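Local structure of beta-1,4-mannanase (Aplysia kurodai, 3VUP) at residues A[15-19]-A[316-320]; A[18-24]-A[56-62]; A[28-32]-A[63-69]; A[153-157]-A[215-221]; A[162-167]-A[187-191]. The protein probably hydrolyses the beta-1,4-linked backbone of mannans in the digestive fluid of the sea hare, using a TIM-barrel catalytic domain. One frame throughout, in Å; residues are numbered along the deposited sequence.

Contact 1: A[15-19]-A[316-320]; sequences RVFLS and YAGAW
F17 lays the flat of its phenyl ring against the backbone of G318 in a CH-pi contact: G318 CA stands 3.8 Å from the ring centroid, over the face but shifted toward the rim. With F17 CG anti to the backbone N (chi1 -179°), the ring reaches across to 316-319. Its edge then meets Y316 O, 3.5 Å from F17 CE1, while F17 CZ touches A319 CB at 4.0 Å. Cutting F17 back to an alanine removes this ring and would probably leave G318 CA and A319 CB without their partner, opening a gap toward V311 and Y312 of helix 304-313. The contact lies at the seam of the TIM barrel, where the first strand, 18-22, joins the eighth, 318-322, in parallel. L18 serves both of the bonds that sew it. L18 N gives to A317 O at 3.2 Å, in the carbonyl plane, on a lone pair and almost straight (173°); L18 O takes A319 N at a short 2.7 Å. A water also bridges V16 O and A317 O. G318 must stay bare here, since a CB on it would collide with L18 O. On the sheet face away from F17, L18 and W320 stand beside each other: L18 CB approaches W320 NE1 at 3.8 Å, and L18 CD1 lies 4.2 Å from W320 CZ2. The W320 indole also meets the ring of F107.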
# COMPACT_ATOMS: atom_id res chain seq x y z
N ARG A 15 9.76 1.72 -19.45
CA ARG A 15 8.66 2.24 -18.65
C ARG A 15 7.64 1.14 -18.47
O ARG A 15 7.27 0.48 -19.44
CB ARG A 15 8.05 3.47 -19.34
CG ARG A 15 6.92 4.12 -18.58
CD ARG A 15 6.73 5.54 -19.04
NE ARG A 15 5.34 5.97 -18.96
CZ ARG A 15 4.91 7.15 -19.39
NH1 ARG A 15 3.62 7.46 -19.30
NH2 ARG A 15 5.76 8.02 -19.91
N VAL A 16 7.19 0.95 -17.24
CA VAL A 16 6.27 -0.13 -16.91
C VAL A 16 5.01 0.43 -16.26
O VAL A 16 5.10 1.36 -15.44
CB VAL A 16 6.95 -1.19 -15.99
CG1 VAL A 16 7.45 -0.57 -14.70
CG2 VAL A 16 6.03 -2.36 -15.68
N PHE A 17 3.86 -0.13 -16.62
CA PHE A 17 2.60 0.15 -15.94
C PHE A 17 2.33 -1.02 -15.01
O PHE A 17 2.43 -2.18 -15.43
CB PHE A 17 1.48 0.29 -16.97
CG PHE A 17 0.13 0.60 -16.38
CD1 PHE A 17 -0.29 1.91 -16.18
CD2 PHE A 17 -0.72 -0.43 -16.01
CE1 PHE A 17 -1.54 2.19 -15.64
CE2 PHE A 17 -1.96 -0.16 -15.48
CZ PHE A 17 -2.38 1.16 -15.29
N LEU A 18 1.99 -0.73 -13.76
CA LEU A 18 1.77 -1.79 -12.78
C LEU A 18 0.32 -2.24 -12.81
O LEU A 18 -0.58 -1.51 -12.40
CB LEU A 18 2.15 -1.31 -11.38
CG LEU A 18 3.58 -0.78 -11.24
CD1 LEU A 18 3.81 -0.21 -9.85
CD2 LEU A 18 4.59 -1.87 -11.52
N SER A 19 0.08 -3.45 -13.30
CA SER A 19 -1.26 -3.97 -13.48
C SER A 19 -1.46 -5.25 -12.69
O SER A 19 -0.68 -6.20 -12.84
CB SER A 19 -1.48 -4.29 -14.96
OG SER A 19 -2.75 -4.89 -15.14
N TYR A 316 -2.44 7.57 -14.94
CA TYR A 316 -2.04 6.90 -13.71
C TYR A 316 -0.93 5.90 -14.00
O TYR A 316 -0.69 5.53 -15.15
CB TYR A 316 -3.24 6.23 -13.05
CG TYR A 316 -4.36 7.20 -12.70
CD1 TYR A 316 -4.26 8.04 -11.59
CD2 TYR A 316 -5.50 7.31 -13.50
CE1 TYR A 316 -5.26 8.94 -11.29
CE2 TYR A 316 -6.52 8.20 -13.18
CZ TYR A 316 -6.39 9.02 -12.08
OH TYR A 316 -7.38 9.91 -11.75
N ALA A 317 -0.26 5.47 -12.94
CA ALA A 317 0.94 4.65 -13.06
C ALA A 317 0.70 3.16 -12.85
O ALA A 317 1.57 2.33 -13.13
CB ALA A 317 2.00 5.15 -12.09
N GLY A 318 -0.48 2.81 -12.35
CA GLY A 318 -0.82 1.43 -12.10
C GLY A 318 -2.26 1.27 -11.69
O GLY A 318 -2.92 2.26 -11.34
N ALA A 319 -2.74 0.03 -11.74
CA ALA A 319 -4.12 -0.31 -11.41
C ALA A 319 -4.11 -1.66 -10.72
O ALA A 319 -3.70 -2.67 -11.31
CB ALA A 319 -4.96 -0.41 -12.69
N TRP A 320 -4.55 -1.67 -9.46
CA TRP A 320 -4.67 -2.90 -8.68
C TRP A 320 -6.12 -3.04 -8.21
O TRP A 320 -6.58 -2.25 -7.37
CB TRP A 320 -3.75 -2.91 -7.45
CG TRP A 320 -2.30 -2.68 -7.73
CD1 TRP A 320 -1.61 -3.01 -8.85
CD2 TRP A 320 -1.35 -2.05 -6.86
NE1 TRP A 320 -0.29 -2.63 -8.73
CE2 TRP A 320 -0.11 -2.04 -7.51
CE3 TRP A 320 -1.44 -1.51 -5.58
CZ2 TRP A 320 1.03 -1.50 -6.93
CZ3 TRP A 320 -0.31 -0.97 -5.01
CH2 TRP A 320 0.91 -0.97 -5.67
O HOH W 1 3.61 3.43 -14.67

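Contact 2: A[18-24]-A[56-62]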
# COMPACT_ATOMS: atom_id res chain seq x y z
N LEU A 18 1.99 -0.73 -13.76
CA LEU A 18 1.77 -1.79 -12.78
C LEU A 18 0.32 -2.24 -12.81
O LEU A 18 -0.58 -1.51 -12.40
CB LEU A 18 2.15 -1.31 -11.38
CG LEU A 18 3.58 -0.78 -11.24
CD1 LEU A 18 3.81 -0.21 -9.85
CD2 LEU A 18 4.59 -1.87 -11.52
N SER A 19 0.08 -3.45 -13.30
CA SER A 19 -1.26 -3.97 -13.48
C SER A 19 -1.46 -5.25 -12.69
O SER A 19 -0.68 -6.20 -12.84
CB SER A 19 -1.48 -4.29 -14.96
OG SER A 19 -2.75 -4.89 -15.14
N GLY A 20 -2.48 -5.31 -11.85
CA GLY A 20 -2.72 -6.53 -11.12
C GLY A 20 -3.81 -6.34 -10.10
O GLY A 20 -4.86 -5.75 -10.39
N GLY A 21 -3.57 -6.83 -8.90
CA GLY A 21 -4.59 -6.75 -7.89
C GLY A 21 -4.08 -6.95 -6.48
O GLY A 21 -2.89 -7.21 -6.25
N ASN A 22 -5.01 -6.82 -5.55
CA ASN A 22 -4.81 -7.10 -4.14
C ASN A 22 -5.24 -8.52 -3.86
O ASN A 22 -6.40 -8.86 -4.13
CB ASN A 22 -5.70 -6.19 -3.30
CG ASN A 22 -5.27 -4.74 -3.33
OD1 ASN A 22 -4.60 -4.29 -2.41
ND2 ASN A 22 -5.69 -4.00 -4.36
N LEU A 23 -4.34 -9.34 -3.32
CA LEU A 23 -4.67 -10.72 -2.99
C LEU A 23 -6.03 -10.87 -2.26
O LEU A 23 -6.88 -11.61 -2.74
CB LEU A 23 -3.52 -11.37 -2.22
CG LEU A 23 -3.69 -12.84 -1.85
CD1 LEU A 23 -3.70 -13.69 -3.11
CD2 LEU A 23 -2.59 -13.27 -0.90
N PRO A 24 -6.25 -10.17 -1.13
CA PRO A 24 -5.35 -9.28 -0.39
C PRO A 24 -4.66 -10.00 0.77
O PRO A 24 -3.76 -9.44 1.39
CB PRO A 24 -6.30 -8.21 0.15
CG PRO A 24 -7.67 -8.79 0.09
CD PRO A 24 -7.61 -10.15 -0.54
N GLY A 56 -1.17 -10.07 -15.46
CA GLY A 56 -0.81 -9.13 -14.42
C GLY A 56 0.68 -9.17 -14.15
O GLY A 56 1.35 -10.17 -14.42
N ASN A 57 1.20 -8.08 -13.59
CA ASN A 57 2.59 -8.01 -13.18
C ASN A 57 2.78 -7.58 -11.72
O ASN A 57 3.92 -7.43 -11.29
CB ASN A 57 3.42 -7.10 -14.10
CG ASN A 57 2.99 -5.64 -14.04
OD1 ASN A 57 2.32 -5.20 -13.09
ND2 ASN A 57 3.39 -4.88 -15.04
N SER A 58 1.69 -7.39 -10.97
CA SER A 58 1.74 -6.75 -9.64
C SER A 58 0.75 -7.39 -8.67
O SER A 58 -0.41 -7.54 -9.04
CB SER A 58 1.30 -5.28 -9.75
OG SER A 58 2.28 -4.47 -10.34
N MET A 59 1.18 -7.68 -7.44
CA MET A 59 0.31 -8.17 -6.39
C MET A 59 0.53 -7.36 -5.10
O MET A 59 1.67 -7.32 -4.62
CB MET A 59 0.63 -9.64 -6.10
CG MET A 59 -0.26 -10.32 -5.07
SD MET A 59 -1.87 -10.83 -5.68
CE MET A 59 -1.49 -12.42 -6.41
N ARG A 60 -0.52 -6.77 -4.55
CA ARG A 60 -0.48 -6.17 -3.22
C ARG A 60 -1.08 -7.19 -2.26
O ARG A 60 -2.11 -7.80 -2.56
CB ARG A 60 -1.29 -4.87 -3.21
CG ARG A 60 -1.36 -4.18 -1.84
CD ARG A 60 -1.90 -2.79 -2.01
NE ARG A 60 -2.04 -1.96 -0.81
CZ ARG A 60 -3.19 -1.63 -0.23
NH1 ARG A 60 -4.34 -2.17 -0.63
NH2 ARG A 60 -3.19 -0.76 0.77
N LEU A 61 -0.44 -7.40 -1.12
CA LEU A 61 -0.96 -8.32 -0.11
C LEU A 61 -0.53 -7.83 1.26
O LEU A 61 0.48 -7.13 1.41
CB LEU A 61 -0.54 -9.77 -0.36
CG LEU A 61 0.87 -10.22 0.04
CD1 LEU A 61 0.99 -11.72 -0.15
CD2 LEU A 61 1.94 -9.51 -0.77
N TRP A 62 -1.32 -8.18 2.27
CA TRP A 62 -1.20 -7.55 3.57
C TRP A 62 -0.49 -8.47 4.56
O TRP A 62 -0.73 -9.68 4.59
CB TRP A 62 -2.57 -7.18 4.11
CG TRP A 62 -3.35 -6.17 3.29
CD1 TRP A 62 -3.12 -5.73 2.02
CD2 TRP A 62 -4.53 -5.51 3.73
NE1 TRP A 62 -4.08 -4.81 1.65
CE2 TRP A 62 -4.96 -4.67 2.70
CE3 TRP A 62 -5.25 -5.54 4.93
CZ2 TRP A 62 -6.11 -3.87 2.81
CZ3 TRP A 62 -6.37 -4.76 5.05
CH2 TRP A 62 -6.80 -3.94 3.99
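The beta-alpha-beta unit of strand 18-22, helix 36-53 and strand 58-65 sets N57 beside S19 at the entrance to a parallel strand pair. N57 grips S19 twice: its backbone N reaches S19 O at 2.8 Å, and its OD1 accepts S19 N at 2.9 Å. The torsion that seats CG between the backbone N and the carbonyl carbon (chi1 65°) turns the amide toward the backbone of 17-19, where ND2 binds F17 O; I347 O is a second partner of ND2. A leucine at N57 would probably leave S19 N and F17 O without these mates. Further along, G21 O takes R60 N at 2.9 Å and R60 O takes L23 N at 2.8 Å. N22 and R60 lie side by side with amide and guanidinium planes nearly perpendicular (87°), yet N22 OD1 sits in the guanidinium plane, 2.8 Å from R60 NH1. R60 NE is bridged to D158 and NH2 bonded to N161, while NH1 also forms a salt bridge with E293. After the cis peptide before P24, P24 O receives W62 N at 2.9 Å, and P24 CB rests over a face of the W62 indole. L23 and L61 run alongside, CB to CB 3.9 Å. Strands 318-322 and 105-112 flank the pair, and helix 324-338 packs on S19, L23 and M59.

Contact 3: A[28-32]-A[63-69]; sequences YAYDF and IHIQGET
Two tyrosine rings of the 28-32 loop each receive a methyl group on one face. The loop follows the first strand of a TIM barrel, and 63-69 runs from the end of the second strand, 58-65, into its loop, at the barrel end where this fold carries its active sites. I65 CD1 stands 3.9 Å from the centroid of the Y28 ring, displaced toward its rim, whereas T69 CG2 sits squarely over the middle of the Y30 ring, 3.4 Å from its centroid. The third ring, F32, meets I63 CD1 obliquely at 3.6 Å from its CE2. I65 spreads both branches over Y28: while CD1 is on the face, CG2 presses on the phenol end, 3.2 Å from Y28 OH. Y28 also meets W25 edge-to-face. A29 is enclosed between I65 and E68, with its CB 3.4 Å from E68 OE2. That carboxylate oxygen accepts Q66 N on its syn lone pair, which helps hold the bent E68 chain. Waters bridge the two segments: one joins Y28 OH, Q66 OE1 and E68 OE1, another Y30 OH and E68 O, and a third the buried backbone atoms D31 N and I63 O. With T69 OG1 between the backbone N and the carbonyl carbon (chi1 63°), CG2 covers Y30. T69 OG1 donates to A29 O at 2.7 Å, in the carbonyl plane, and also meets Q36 NE2.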
# COMPACT_ATOMS: atom_id res chain seq x y z
N TYR A 28 -6.52 -13.86 6.82
CA TYR A 28 -6.34 -12.47 7.25
C TYR A 28 -5.44 -12.35 8.48
O TYR A 28 -5.77 -12.87 9.54
CB TYR A 28 -7.71 -11.86 7.55
CG TYR A 28 -7.75 -10.42 8.02
CD1 TYR A 28 -7.87 -9.37 7.12
CD2 TYR A 28 -7.73 -10.11 9.37
CE1 TYR A 28 -7.94 -8.05 7.54
CE2 TYR A 28 -7.80 -8.79 9.81
CZ TYR A 28 -7.91 -7.76 8.89
OH TYR A 28 -7.99 -6.44 9.30
N ALA A 29 -4.31 -11.67 8.30
CA ALA A 29 -3.33 -11.39 9.36
C ALA A 29 -2.61 -12.62 9.89
O ALA A 29 -1.89 -12.53 10.88
CB ALA A 29 -3.97 -10.60 10.51
N TYR A 30 -2.83 -13.75 9.22
CA TYR A 30 -2.33 -15.06 9.63
C TYR A 30 -1.60 -15.75 8.49
O TYR A 30 -1.64 -16.98 8.38
CB TYR A 30 -3.49 -15.94 10.08
CG TYR A 30 -3.75 -15.86 11.55
CD1 TYR A 30 -4.29 -14.73 12.11
CD2 TYR A 30 -3.44 -16.93 12.38
CE1 TYR A 30 -4.51 -14.65 13.47
CE2 TYR A 30 -3.64 -16.86 13.73
CZ TYR A 30 -4.19 -15.72 14.27
OH TYR A 30 -4.38 -15.68 15.63
N ASP A 31 -0.94 -14.98 7.63
CA ASP A 31 -0.30 -15.52 6.44
C ASP A 31 1.21 -15.65 6.55
O ASP A 31 1.82 -16.41 5.81
CB ASP A 31 -0.61 -14.63 5.22
CG ASP A 31 -2.02 -14.81 4.69
OD1 ASP A 31 -2.53 -15.95 4.68
OD2 ASP A 31 -2.59 -13.79 4.21
N PHE A 32 1.82 -14.87 7.45
CA PHE A 32 3.27 -14.76 7.55
C PHE A 32 3.75 -14.90 8.98
O PHE A 32 3.10 -14.42 9.90
CB PHE A 32 3.74 -13.44 6.94
CG PHE A 32 3.49 -13.37 5.48
CD1 PHE A 32 4.36 -13.98 4.59
CD2 PHE A 32 2.33 -12.79 4.99
CE1 PHE A 32 4.11 -13.98 3.25
CE2 PHE A 32 2.07 -12.80 3.63
CZ PHE A 32 2.97 -13.39 2.76
N ILE A 63 0.38 -7.86 5.37
CA ILE A 63 1.29 -8.60 6.23
C ILE A 63 0.88 -8.54 7.71
O ILE A 63 0.19 -9.44 8.18
CB ILE A 63 2.77 -8.14 6.03
CG1 ILE A 63 3.12 -8.05 4.53
CG2 ILE A 63 3.72 -9.05 6.78
CD1 ILE A 63 2.96 -9.34 3.76
N HIS A 64 1.30 -7.51 8.45
CA HIS A 64 1.01 -7.47 9.89
C HIS A 64 -0.46 -7.16 10.17
O HIS A 64 -1.05 -7.70 11.12
CB HIS A 64 1.84 -6.41 10.63
CG HIS A 64 3.32 -6.45 10.37
ND1 HIS A 64 4.08 -7.60 10.40
CD2 HIS A 64 4.19 -5.43 10.16
CE1 HIS A 64 5.35 -7.29 10.19
NE2 HIS A 64 5.44 -5.98 10.05
N ILE A 65 -1.01 -6.23 9.39
CA ILE A 65 -2.39 -5.75 9.52
C ILE A 65 -2.53 -4.94 10.81
O ILE A 65 -2.19 -3.75 10.81
CB ILE A 65 -3.43 -6.87 9.28
CG1 ILE A 65 -3.08 -7.58 7.96
CG2 ILE A 65 -4.82 -6.29 9.22
CD1 ILE A 65 -4.16 -8.47 7.41
N GLN A 66 -3.00 -5.54 11.90
CA GLN A 66 -2.99 -4.83 13.18
C GLN A 66 -2.23 -5.59 14.26
O GLN A 66 -2.46 -5.41 15.45
CB GLN A 66 -4.42 -4.46 13.61
CG GLN A 66 -5.06 -3.54 12.58
CD GLN A 66 -6.38 -2.93 13.00
OE1 GLN A 66 -7.23 -3.60 13.59
NE2 GLN A 66 -6.56 -1.65 12.67
N GLY A 67 -1.27 -6.41 13.84
CA GLY A 67 -0.39 -7.09 14.77
C GLY A 67 -0.97 -8.36 15.37
O GLY A 67 -0.54 -8.78 16.44
N GLU A 68 -1.92 -8.97 14.67
CA GLU A 68 -2.55 -10.20 15.13
C GLU A 68 -1.53 -11.32 15.38
O GLU A 68 -1.62 -12.04 16.39
CB GLU A 68 -3.60 -10.67 14.13
CG GLU A 68 -4.89 -9.85 14.11
CD GLU A 68 -4.84 -8.54 13.33
OE1 GLU A 68 -5.91 -7.90 13.29
OE2 GLU A 68 -3.77 -8.15 12.79
N THR A 69 -0.58 -11.48 14.46
CA THR A 69 0.45 -12.51 14.61
C THR A 69 1.88 -12.04 14.36
O THR A 69 2.80 -12.60 14.93
CB THR A 69 0.17 -13.76 13.75
OG1 THR A 69 0.18 -13.42 12.36
CG2 THR A 69 -1.16 -14.39 14.12
O HOH W 2 -7.19 -6.04 11.80
O HOH W 3 -0.42 -10.29 11.91
O HOH W 4 -4.08 -13.26 17.00
O HOH W 5 -0.03 -12.26 7.90
O HOH W 6 1.62 -12.18 10.21

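Contact 4: A[153-157]-A[215-221]; sequences ALGGW and DPGALVT
W157 is held to L219 and T221 through both polar atoms of its backbone. W157 N gives to L219 O at 2.9 Å in a nearly straight bond (167°), and W157 O takes T221 N at 2.8 Å. W157 O also has a CA-H...O contact from V220 CA at 3.3 Å. The intervening V220 N faces the other way and is satisfied by D257 OD2, so consecutive amides of this strand serve alternate neighbours; T221 OG1 is bonded to F258 O. Where the chains begin to separate, water takes over. One molecule accepts L219 N at 2.8 Å and makes a weak bond to G155 O. A second accepts the indole hydrogen, 3.1 Å from W157 NE1 and in the ring plane, and donates to D215 OD2. The indole is thereby tied to a buried carboxylate whose other obligations are met elsewhere: OD1 forms a salt bridge with R1, and OD2 also takes G150 N. D215 further opens a type I turn in which A218 N bonds back to D215 O at 3.0 Å, bringing A218 CB to the indole edge, 4.1 Å from W157 CD1. L154 CD1 lies over a face of the same ring, and I211 and V145 from two helices pack nearby. At G156 a CB would be tight against L219 O. Parallel pairing of this kind, reached by a turn that D215 opens directly after helix 197-214, is that of the fourth and fifth strands of a TIM barrel, 157-161 and 220-224, at their N-terminal ends.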
# COMPACT_ATOMS: atom_id res chain seq x y z
N ALA A 153 11.94 -9.27 -7.10
CA ALA A 153 10.48 -9.37 -7.12
C ALA A 153 9.79 -8.45 -6.11
O ALA A 153 8.56 -8.43 -6.03
CB ALA A 153 10.01 -10.81 -6.94
N LEU A 154 10.57 -7.68 -5.36
CA LEU A 154 10.00 -6.68 -4.47
C LEU A 154 9.68 -5.42 -5.27
O LEU A 154 10.59 -4.75 -5.77
CB LEU A 154 10.96 -6.35 -3.33
CG LEU A 154 10.53 -5.21 -2.43
CD1 LEU A 154 9.33 -5.61 -1.60
CD2 LEU A 154 11.69 -4.80 -1.53
N GLY A 155 8.40 -5.10 -5.40
CA GLY A 155 7.99 -3.88 -6.08
C GLY A 155 8.12 -2.66 -5.19
O GLY A 155 8.63 -1.62 -5.60
N GLY A 156 7.66 -2.79 -3.95
CA GLY A 156 7.76 -1.71 -3.00
C GLY A 156 7.00 -2.04 -1.74
O GLY A 156 6.18 -2.95 -1.72
N TRP A 157 7.29 -1.29 -0.69
CA TRP A 157 6.68 -1.48 0.61
C TRP A 157 5.56 -0.47 0.80
O TRP A 157 5.79 0.73 0.68
CB TRP A 157 7.71 -1.28 1.73
CG TRP A 157 8.81 -2.29 1.74
CD1 TRP A 157 10.08 -2.14 1.23
CD2 TRP A 157 8.76 -3.62 2.29
NE1 TRP A 157 10.81 -3.28 1.44
CE2 TRP A 157 10.03 -4.20 2.08
CE3 TRP A 157 7.77 -4.37 2.94
CZ2 TRP A 157 10.33 -5.50 2.49
CZ3 TRP A 157 8.07 -5.66 3.34
CH2 TRP A 157 9.34 -6.22 3.12
N ASP A 215 17.62 -0.74 2.89
CA ASP A 215 17.64 -1.11 1.48
C ASP A 215 17.41 0.16 0.67
O ASP A 215 16.27 0.50 0.34
CB ASP A 215 16.55 -2.14 1.16
CG ASP A 215 16.59 -2.61 -0.29
OD1 ASP A 215 17.45 -2.12 -1.07
OD2 ASP A 215 15.76 -3.47 -0.66
N PRO A 216 18.50 0.89 0.39
CA PRO A 216 18.35 2.21 -0.24
C PRO A 216 17.66 2.20 -1.60
O PRO A 216 17.13 3.23 -1.99
CB PRO A 216 19.78 2.70 -0.37
CG PRO A 216 20.55 1.95 0.63
CD PRO A 216 19.89 0.63 0.80
N GLY A 217 17.67 1.07 -2.29
CA GLY A 217 17.00 0.95 -3.56
C GLY A 217 15.54 0.53 -3.52
O GLY A 217 14.92 0.38 -4.57
N ALA A 218 14.99 0.33 -2.32
CA ALA A 218 13.58 -0.02 -2.19
C ALA A 218 12.68 1.20 -2.37
O ALA A 218 13.06 2.32 -2.04
CB ALA A 218 13.32 -0.68 -0.84
N LEU A 219 11.47 0.95 -2.86
CA LEU A 219 10.46 1.99 -2.98
C LEU A 219 9.44 1.86 -1.87
O LEU A 219 9.15 0.76 -1.40
CB LEU A 219 9.75 1.89 -4.34
CG LEU A 219 10.65 1.93 -5.58
CD1 LEU A 219 9.82 1.79 -6.85
CD2 LEU A 219 11.48 3.21 -5.61
N VAL A 220 8.88 3.00 -1.47
CA VAL A 220 7.92 3.05 -0.37
C VAL A 220 6.69 3.85 -0.78
O VAL A 220 6.79 4.92 -1.42
CB VAL A 220 8.56 3.65 0.91
CG1 VAL A 220 7.57 3.61 2.07
CG2 VAL A 220 9.82 2.89 1.27
N THR A 221 5.52 3.33 -0.40
CA THR A 221 4.25 4.00 -0.65
C THR A 221 3.34 3.80 0.57
O THR A 221 3.76 3.24 1.59
CB THR A 221 3.58 3.44 -1.94
OG1 THR A 221 2.46 4.25 -2.31
CG2 THR A 221 3.12 2.01 -1.74
O HOH W 7 11.05 -1.57 -4.12
O HOH W 8 13.73 -4.42 1.15

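Contact 5: A[162-167]-A[187-191]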
# COMPACT_ATOMS: atom_id res chain seq x y z
N GLU A 162 -4.94 2.67 4.31
CA GLU A 162 -6.00 3.60 4.70
C GLU A 162 -5.87 4.15 6.13
O GLU A 162 -6.75 3.92 6.97
CB GLU A 162 -7.37 2.95 4.47
CG GLU A 162 -7.51 2.52 3.01
CD GLU A 162 -8.90 2.07 2.60
OE1 GLU A 162 -9.77 1.84 3.48
OE2 GLU A 162 -9.13 1.94 1.37
N PRO A 163 -4.80 4.92 6.40
CA PRO A 163 -4.68 5.58 7.72
C PRO A 163 -5.95 6.35 8.08
O PRO A 163 -6.30 6.48 9.25
CB PRO A 163 -3.52 6.56 7.51
CG PRO A 163 -2.75 6.01 6.34
CD PRO A 163 -3.74 5.33 5.47
N GLU A 164 -6.64 6.85 7.06
CA GLU A 164 -7.81 7.71 7.26
C GLU A 164 -8.97 7.02 7.95
O GLU A 164 -9.87 7.70 8.45
CB GLU A 164 -8.25 8.32 5.93
CG GLU A 164 -7.13 9.10 5.24
CD GLU A 164 -6.23 8.24 4.35
OE1 GLU A 164 -6.51 7.04 4.14
OE2 GLU A 164 -5.23 8.81 3.86
N GLY A 165 -8.97 5.70 8.01
CA GLY A 165 -10.01 5.00 8.75
C GLY A 165 -10.10 5.41 10.21
O GLY A 165 -11.18 5.38 10.80
N MET A 166 -8.97 5.80 10.79
CA MET A 166 -8.95 6.18 12.19
C MET A 166 -8.38 7.58 12.46
O MET A 166 -8.09 7.92 13.60
CB MET A 166 -8.23 5.13 13.03
CG MET A 166 -8.99 3.80 13.11
SD MET A 166 -8.34 2.59 14.28
CE MET A 166 -6.91 2.02 13.38
N MET A 167 -8.26 8.40 11.43
CA MET A 167 -7.84 9.78 11.64
C MET A 167 -9.01 10.64 12.08
O MET A 167 -10.13 10.47 11.59
CB MET A 167 -7.23 10.37 10.37
CG MET A 167 -6.00 9.63 9.84
SD MET A 167 -4.70 9.28 11.04
CE MET A 167 -4.16 10.93 11.48
N GLY A 187 -16.00 11.29 5.36
CA GLY A 187 -16.08 9.89 5.72
C GLY A 187 -14.85 9.40 6.45
O GLY A 187 -14.90 8.34 7.07
N ALA A 188 -13.75 10.15 6.37
CA ALA A 188 -12.56 9.80 7.14
C ALA A 188 -12.93 9.63 8.61
O ALA A 188 -13.79 10.37 9.13
CB ALA A 188 -11.49 10.86 6.98
N GLY A 189 -12.30 8.67 9.27
CA GLY A 189 -12.56 8.38 10.66
C GLY A 189 -13.66 7.36 10.91
O GLY A 189 -14.10 7.18 12.05
N TRP A 190 -14.08 6.65 9.87
CA TRP A 190 -15.22 5.74 9.97
C TRP A 190 -15.04 4.66 11.01
O TRP A 190 -16.02 4.22 11.62
CB TRP A 190 -15.55 5.10 8.63
CG TRP A 190 -14.46 4.19 8.09
CD1 TRP A 190 -14.32 2.85 8.34
CD2 TRP A 190 -13.38 4.55 7.21
NE1 TRP A 190 -13.22 2.36 7.67
CE2 TRP A 190 -12.63 3.38 6.97
CE3 TRP A 190 -12.99 5.75 6.61
CZ2 TRP A 190 -11.50 3.37 6.15
CZ3 TRP A 190 -11.86 5.74 5.80
CH2 TRP A 190 -11.13 4.56 5.58
N ALA A 191 -13.80 4.20 11.20
CA ALA A 191 -13.54 3.13 12.15
C ALA A 191 -13.38 3.67 13.58
O ALA A 191 -13.29 2.90 14.53
CB ALA A 191 -12.30 2.34 11.72
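G165 and W190 make the tight centre of this contact: G165 CA lies over the six-membered ring of the indole, 3.3 Å from its centroid and almost on the ring normal, a CH-pi approach too close for a side chain, since a CB on G165 would crowd W190 CZ2. Both segments belong to the long loop after the fourth strand of the TIM barrel, and E162 stands in the Asn-Glu-Pro sequence at the end of that strand, the position at which clan GH-A glycosidases typically carry their acid/base. Two backbone bonds clamp the 3-10 turn 163-165 to the type II turn 187-190: G189 N reaches E164 O at 2.7 Å, and A191 N reaches G165 O at 2.9 Å. G189 also fits closely, for a CB there would strike M167 O. Looser packing surrounds this core. M166 CG only grazes A191 CB at 3.9 Å, and the CB atoms of E164 and A188 stand 4.2 Å apart. W190 itself is largely exposed to solvent; its CG, between the backbone N and the carbonyl carbon (chi1 65°), brings the ring over G165 CA, and NE1 is bonded to A114 O. E162 meets the indole with its carboxylate perpendicular to the ring plane (90°). E162 OE2 is bonded to H262 ND1 and to a Tris molecule probably from the crystallisation liquor, while E162 OE1 lies 3.5 Å from W190 CZ2.

Overall arrangement
Three of these contacts join neighbouring strands of one eight-stranded parallel barrel, and two order the loops at its C-terminal end. Contacts 1 and 2 share L18 and S19 on strand 18-22, and lie about 11 Å apart between centres. Contact 3 continues from strand 58-65, touching contact 2 where L61 meets F32, and reaches contact 5 through Q66 and M166. Contact 4 lies further round the barrel, its centre about 15 Å from those of contacts 1 and 2, and its segments bracket contact 5 in sequence. Contact 1 spans nearly the whole chain and contains contacts 3, 4 and 5, so the ring closes where the sequence's distant ends meet, centre to centre about 26 Å from contact 5.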